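Local atomic coordinates of aspartate aminotransferase (Rhodobacter sphaeroides, PDB entry 3NRA), a protein that probably catalyses the pyridoxal 5'-phosphate-dependent transfer of an amino group from L-aspartate to 2-oxoglutarate, giving oxaloacetate and L-glutamate. Residues Asp241-Val246 with Phe266-Ile271. Sequence-based numbering, arbitrary orientation. Where two conformers were deposited one is given.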
ATOM      1  N   ASP B 241       2.576 -22.673  18.605  1.00 28.94           N
ATOM      2  CA  ASP B 241       3.941 -22.255  18.315  0.70 29.79           C
ATOM      3  C   ASP B 241       3.899 -20.812  17.854  1.00 28.74           C
ATOM      4  O   ASP B 241       3.232 -20.490  16.870  1.00 28.50           O
ATOM      5  CB  ASP B 241       4.545 -23.155  17.215  0.70 30.95           C
ATOM      6  CG  ASP B 241       5.960 -22.733  16.802  0.70 32.34           C
ATOM      7  OD1 ASP B 241       6.626 -21.955  17.549  0.70 32.01           O
ATOM      8  OD2 ASP B 241       6.409 -23.215  15.734  0.70 35.14           O
ATOM      9  N   ALA B 242       4.613 -19.945  18.569  1.00 28.79           N
ATOM     10  CA  ALA B 242       4.680 -18.521  18.248  1.00 28.08           C
ATOM     11  C   ALA B 242       5.124 -18.266  16.798  1.00 27.51           C
ATOM     12  O   ALA B 242       4.714 -17.272  16.175  1.00 27.11           O
ATOM     13  CB  ALA B 242       5.629 -17.793  19.240  1.00 27.97           C
ATOM     14  N   GLU B 243       5.963 -19.152  16.273  1.00 27.56           N
ATOM     15  CA  GLU B 243       6.492 -19.005  14.925  1.00 27.01           C
ATOM     16  C   GLU B 243       5.544 -19.476  13.817  1.00 26.26           C
ATOM     17  O   GLU B 243       5.908 -19.437  12.643  1.00 26.28           O
ATOM     18  CB  GLU B 243       7.857 -19.718  14.819  1.00 28.39           C
ATOM     19  CG  GLU B 243       8.968 -19.044  15.673  1.00 28.21           C
ATOM     20  CD  GLU B 243       9.172 -17.564  15.305  1.00 29.67           C
ATOM     21  OE1 GLU B 243       9.322 -17.265  14.100  1.00 28.72           O
ATOM     22  OE2 GLU B 243       9.143 -16.702  16.218  1.00 33.19           O
ATOM     23  N   ASN B 244       4.329 -19.885  14.172  1.00 25.05           N
ATOM     24  CA  ASN B 244       3.297 -20.111  13.185  1.00 24.85           C
ATOM     25  C   ASN B 244       2.086 -19.211  13.391  1.00 22.10           C
ATOM     26  O   ASN B 244       1.000 -19.546  12.944  1.00 21.62           O
ATOM     27  CB  ASN B 244       2.849 -21.588  13.194  1.00 26.84           C
ATOM     28  CG  ASN B 244       3.997 -22.552  12.934  1.00 31.15           C
ATOM     29  OD1 ASN B 244       4.301 -23.421  13.770  1.00 38.55           O
ATOM     30  ND2 ASN B 244       4.628 -22.421  11.770  1.00 34.62           N
ATOM     31  N   VAL B 245       2.274 -18.075  14.064  1.00 18.88           N
ATOM     32  CA  VAL B 245       1.225 -17.129  14.245  1.00 17.20           C
ATOM     33  C   VAL B 245       1.706 -15.752  13.795  1.00 16.47           C
ATOM     34  O   VAL B 245       2.821 -15.328  14.114  1.00 15.71           O
ATOM     35  CB  VAL B 245       0.756 -17.069  15.708  1.00 17.50           C
ATOM     36  CG1 VAL B 245      -0.384 -16.042  15.868  1.00 14.10           C
ATOM     37  CG2 VAL B 245       0.322 -18.474  16.211  1.00 16.05           C
ATOM     38  N   VAL B 246       0.867 -15.080  13.032  1.00 15.72           N
ATOM     39  CA  VAL B 246       1.031 -13.672  12.740  1.00 15.13           C
ATOM     40  C   VAL B 246      -0.216 -12.959  13.245  1.00 14.83           C
ATOM     41  O   VAL B 246      -1.324 -13.371  12.950  1.00 15.58           O
ATOM     42  CB  VAL B 246       1.222 -13.444  11.243  1.00 14.75           C
ATOM     43  CG1 VAL B 246       1.265 -11.956  10.909  1.00 14.30           C
ATOM     44  CG2 VAL B 246       2.507 -14.143  10.781  1.00 17.42           C
ATOM     45  N   PHE B 266       3.064  -8.858  13.586  1.00 11.97           N
ATOM     46  CA  PHE B 266       4.114  -9.410  14.424  1.00 13.89           C
ATOM     47  C   PHE B 266       3.907 -10.849  14.740  1.00 13.09           C
ATOM     48  O   PHE B 266       2.770 -11.347  14.749  1.00 12.33           O
ATOM     49  CB  PHE B 266       4.278  -8.588  15.744  1.00 14.11           C
ATOM     50  CG  PHE B 266       2.970  -8.306  16.486  1.00 14.56           C
ATOM     51  CD1 PHE B 266       2.155  -7.218  16.119  1.00 14.75           C
ATOM     52  CD2 PHE B 266       2.616  -9.051  17.597  1.00 12.25           C
ATOM     53  CE1 PHE B 266       1.004  -6.921  16.831  1.00 14.65           C
ATOM     54  CE2 PHE B 266       1.459  -8.777  18.296  1.00 12.97           C
ATOM     55  CZ  PHE B 266       0.653  -7.696  17.929  1.00 13.54           C
ATOM     56  N   GLY B 267       5.015 -11.521  14.990  1.00 13.97           N
ATOM     57  CA  GLY B 267       5.021 -12.951  15.149  1.00 15.27           C
ATOM     58  C   GLY B 267       6.087 -13.582  14.297  1.00 16.63           C
ATOM     59  O   GLY B 267       7.242 -13.155  14.333  1.00 16.19           O
ATOM     60  N   SER B 268       5.691 -14.612  13.528  1.00 17.50           N
ATOM     61  CA  SER B 268       6.627 -15.523  12.887  1.00 17.77           C
ATOM     62  C   SER B 268       7.736 -14.813  12.112  1.00 18.03           C
ATOM     63  O   SER B 268       7.445 -14.035  11.194  1.00 17.93           O
ATOM     64  CB  SER B 268       5.879 -16.420  11.912  1.00 17.75           C
ATOM     65  OG  SER B 268       6.797 -17.248  11.226  1.00 17.95           O
ATOM     66  N   ARG B 269       8.988 -15.122  12.443  1.00 17.95           N
ATOM     67  CA  ARG B 269      10.074 -14.471  11.768  0.50 19.33           C
ATOM     68  C   ARG B 269      10.156 -14.841  10.268  1.00 19.75           C
ATOM     69  O   ARG B 269      10.401 -13.959   9.449  1.00 19.42           O
ATOM     70  CB  ARG B 269      11.393 -14.695  12.504  0.50 20.25           C
ATOM     71  CG  ARG B 269      11.458 -13.887  13.808  0.50 21.44           C
ATOM     72  CD  ARG B 269      12.697 -14.161  14.580  0.50 24.17           C
ATOM     73  NE  ARG B 269      12.558 -15.354  15.377  0.50 27.26           N
ATOM     74  CZ  ARG B 269      12.015 -15.379  16.586  0.50 27.12           C
ATOM     75  NH1 ARG B 269      11.548 -14.257  17.134  0.50 25.99           N
ATOM     76  NH2 ARG B 269      11.929 -16.524  17.240  0.50 27.47           N
ATOM     77  N   ALA B 270       9.931 -16.116   9.922  1.00 19.69           N
ATOM     78  CA  ALA B 270       9.948 -16.533   8.534  1.00 20.18           C
ATOM     79  C   ALA B 270       8.853 -15.795   7.737  1.00 19.68           C
ATOM     80  O   ALA B 270       9.106 -15.302   6.658  1.00 20.15           O
ATOM     81  CB  ALA B 270       9.771 -18.078   8.414  1.00 19.97           C
ATOM     82  N   ILE B 271       7.660 -15.680   8.299  1.00 18.86           N
ATOM     83  CA  ILE B 271       6.568 -15.075   7.565  1.00 18.18           C
ATOM     84  C   ILE B 271       6.737 -13.542   7.481  1.00 17.63           C
ATOM     85  O   ILE B 271       6.527 -12.952   6.430  1.00 16.90           O
ATOM     86  CB  ILE B 271       5.189 -15.434   8.165  1.00 18.35           C
ATOM     87  CG1 ILE B 271       4.951 -16.966   8.088  1.00 17.60           C
ATOM     88  CG2 ILE B 271       4.100 -14.669   7.421  1.00 15.59           C
ATOM     89  CD1 ILE B 271       3.716 -17.457   8.882  1.00 16.49           C
TER
HETATM   90  O   HOH W   1      10.026 -18.343  11.921  1.00 31.88           O
HETATM   91  O   HOH W   2       8.937 -13.631  16.400  1.00 35.93           O
HETATM   92  O   HOH W   3       1.864 -13.115  16.535  1.00 11.20           O
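The carboxylate of E243 reaches the first turn of helix 269-282 and divides its two oxygens between backbone and side chain. OE1, brought there by a bend at chi2, accepts the backbone N-H of R269 at 2.7 Å (N to OE1), through its syn lone pair and nearly straight, 166° at the hydrogen. OE2 lies over one face of the R269 guanidinium, offset toward its rim and 3.0 Å from NH2; because OE2 stands well above the guanidinium plane, no N-H points at it and the salt bridge rests on charge alone. Water 1 extends the same grip, donating to OE1 and accepting from A270 N. With an alanine at E243, the R269 N-H is likely to lose its acceptor and the guanidinium this counter-charge.

S268, the N-cap residue of that helix, holds its OG anti to its own N (chi1 176°). From there the hydroxyl donates to E243 O, 2.8 Å from OG and from above the carbonyl plane, while accepting a weak capping bond from I271 N. Its backbone N donates to V245 O, 3.0 Å away.

These bonds lie where antiparallel strands 245-249 and 263-267 meet in the seven-stranded mixed sheet of the aminotransferase large domain, 263-267 lying next to the outermost strand 105-108. V246 and G267 form a non-hydrogen-bonded pair, flanked by CA-H...O contacts from G267 CA to V245 O and from V246 CA to F266 O. A CB on G267 would run into V245 O, and the backbone angles would by themselves jam it against F266 O, which calls for glycine. The V246 and I271 side chains lie across one another: V246 CG2 rests 3.8 Å from I271 CG2, with I271 CB and CD1 at 4.0 Å and S268 CB nearby, joining strand to helix.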